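PDB 3BE3: uncharacterized protein from Bordetella bronchiseptica RB50, which is of unknown function, belongs to the DUF1653 family of the SH3 clan and folds into a small antiparallel beta structure. Local coordinates for residues R53-R56 with I57-T61. Numbering follows the deposited sequence.
Sequences RLLR and IWNET. With SO4 (sulfate ion), chain D.
Trp58 N donates to Leu54 O at 2.9 Å, nearly straight (166°), and Ile57 N adds a weak bond to the same oxygen; one residue on, Leu55 O accepts Asn59 N at 2.9 Å. With these bonds strand 50-54 winds into the single turn 55-58, Leu54 sitting at its N-cap. The tight side faces inward: Leu55 packs on Val35 and Val37, and the buried Trp58 ring stacks on Phe72 and meets Tyr39 and Tyr13 edge-to-face. On the flank, Ile57 divides its branches, CG1 lying 3.8 Å from Leu54 CB while CG2 comes 3.6 Å from Arg53 NE. Arg53 crosses Ile57 at about a right angle; with CG anti to the backbone N (chi1 -168°) and the chain extended, its guanidinium reaches a sulfate edge-on, NH2 to O3 at 2.9 Å and NH1 to O1 at 3.0 Å. His15, Tyr16 and Arg71 also hydrogen-bond this sulfate, which probably comes from the crystallisation liquor. The solvent side is more open: exposed Arg56 lays a guanidinium face over Leu54 CD1 and salt-bridges Glu34; Asn59, also exposed, has ND2 3.5 Å from Leu55 CD1. Such a helical turn between two late strands, here 50-54 and 61-64, is consistent with an SH3-like barrel.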
loop_
_atom_site.group_PDB
_atom_site.type_symbol
_atom_site.label_atom_id
_atom_site.label_comp_id
_atom_site.label_asym_id
_atom_site.label_seq_id
_atom_site.Cartn_x
_atom_site.Cartn_y
_atom_site.Cartn_z
ATOM N N ARG B 53 0.272 -5.381 4.424
ATOM C CA ARG B 53 0.754 -6.505 5.221
ATOM C C ARG B 53 1.816 -7.268 4.445
ATOM O O ARG B 53 1.675 -7.482 3.242
ATOM C CB ARG B 53 -0.404 -7.437 5.569
ATOM C CG ARG B 53 -0.060 -8.464 6.628
ATOM C CD ARG B 53 -1.318 -9.084 7.220
ATOM N NE ARG B 53 -1.024 -9.863 8.418
ATOM C CZ ARG B 53 -1.952 -10.404 9.201
ATOM N NH1 ARG B 53 -3.236 -10.251 8.908
ATOM N NH2 ARG B 53 -1.589 -11.093 10.271
ATOM N N LEU B 54 2.873 -7.681 5.141
ATOM C CA LEU B 54 3.954 -8.425 4.507
ATOM C C LEU B 54 3.394 -9.591 3.698
ATOM O O LEU B 54 2.509 -10.315 4.152
ATOM C CB LEU B 54 4.935 -8.948 5.571
ATOM C CG LEU B 54 5.702 -7.885 6.365
ATOM C CD1 LEU B 54 6.417 -8.527 7.542
ATOM C CD2 LEU B 54 6.692 -7.176 5.442
ATOM N N LEU B 55 3.912 -9.764 2.490
ATOM C CA LEU B 55 3.463 -10.842 1.623
ATOM C C LEU B 55 3.665 -12.213 2.273
ATOM O O LEU B 55 2.795 -13.084 2.204
ATOM C CB LEU B 55 4.220 -10.778 0.293
ATOM C CG LEU B 55 3.936 -11.870 -0.739
ATOM C CD1 LEU B 55 2.503 -11.777 -1.204
ATOM C CD2 LEU B 55 4.853 -11.707 -1.912
ATOM N N ARG B 56 4.817 -12.404 2.908
ATOM C CA ARG B 56 5.107 -13.686 3.534
ATOM C C ARG B 56 4.182 -14.009 4.709
ATOM O O ARG B 56 3.956 -15.177 5.009
ATOM C CB ARG B 56 6.580 -13.756 3.959
ATOM C CG ARG B 56 7.018 -12.727 4.974
ATOM C CD ARG B 56 8.489 -12.952 5.314
ATOM N NE ARG B 56 8.914 -12.174 6.475
ATOM C CZ ARG B 56 9.412 -10.940 6.422
ATOM N NH1 ARG B 56 9.558 -10.324 5.251
ATOM N NH2 ARG B 56 9.756 -10.323 7.548
ATOM N N ILE B 57 3.640 -12.987 5.365
ATOM C CA ILE B 57 2.711 -13.225 6.468
ATOM C C ILE B 57 1.327 -13.496 5.865
ATOM O O ILE B 57 0.598 -14.383 6.311
ATOM C CB ILE B 57 2.615 -12.009 7.423
ATOM C CG1 ILE B 57 3.989 -11.703 8.035
ATOM C CG2 ILE B 57 1.593 -12.292 8.511
ATOM C CD1 ILE B 57 4.593 -12.841 8.832
ATOM N N TRP B 58 0.976 -12.718 4.842
ATOM C CA TRP B 58 -0.301 -12.862 4.133
ATOM C C TRP B 58 -0.430 -14.291 3.608
ATOM O O TRP B 58 -1.506 -14.888 3.668
ATOM C CB TRP B 58 -0.357 -11.864 2.961
ATOM C CG TRP B 58 -1.561 -11.955 2.030
ATOM C CD1 TRP B 58 -1.770 -12.877 1.051
ATOM C CD2 TRP B 58 -2.674 -11.040 1.954
ATOM N NE1 TRP B 58 -2.930 -12.589 0.362
ATOM C CE2 TRP B 58 -3.496 -11.464 0.895
ATOM C CE3 TRP B 58 -3.036 -9.895 2.666
ATOM C CZ2 TRP B 58 -4.676 -10.790 0.549
ATOM C CZ3 TRP B 58 -4.209 -9.228 2.315
ATOM C CH2 TRP B 58 -5.003 -9.672 1.266
ATOM N N ASN B 59 0.684 -14.821 3.104
ATOM C CA ASN B 59 0.738 -16.171 2.548
ATOM C C ASN B 59 0.841 -17.308 3.564
ATOM O O ASN B 59 0.831 -18.477 3.181
ATOM C CB ASN B 59 1.911 -16.287 1.569
ATOM C CG ASN B 59 1.577 -15.751 0.201
ATOM O OD1 ASN B 59 0.433 -15.837 -0.236
ATOM N ND2 ASN B 59 2.574 -15.217 -0.496
ATOM N N GLU B 60 0.940 -16.989 4.847
ATOM C CA GLU B 60 1.050 -18.044 5.843
ATOM C C GLU B 60 -0.237 -18.831 6.016
ATOM O O GLU B 60 -1.336 -18.339 5.756
ATOM C CB GLU B 60 1.463 -17.472 7.204
ATOM C CG GLU B 60 2.866 -16.911 7.247
ATOM C CD GLU B 60 3.260 -16.450 8.635
ATOM O OE1 GLU B 60 2.399 -15.883 9.335
ATOM O OE2 GLU B 60 4.429 -16.641 9.024
ATOM N N THR B 61 -0.084 -20.074 6.453
ATOM C CA THR B 61 -1.220 -20.943 6.708
ATOM C C THR B 61 -1.494 -20.845 8.203
ATOM O O THR B 61 -0.581 -20.612 8.993
ATOM C CB THR B 61 -0.911 -22.410 6.318
ATOM O OG1 THR B 61 -0.788 -22.507 4.892
ATOM C CG2 THR B 61 -2.020 -23.346 6.788
HETATM S S SO4 D . -4.740 -12.315 11.678
HETATM O O1 SO4 D . -4.595 -12.546 10.225
HETATM O O2 SO4 D . -4.362 -13.546 12.397
HETATM O O3 SO4 D . -3.854 -11.219 12.094
HETATM O O4 SO4 D . -6.137 -11.968 11.985
#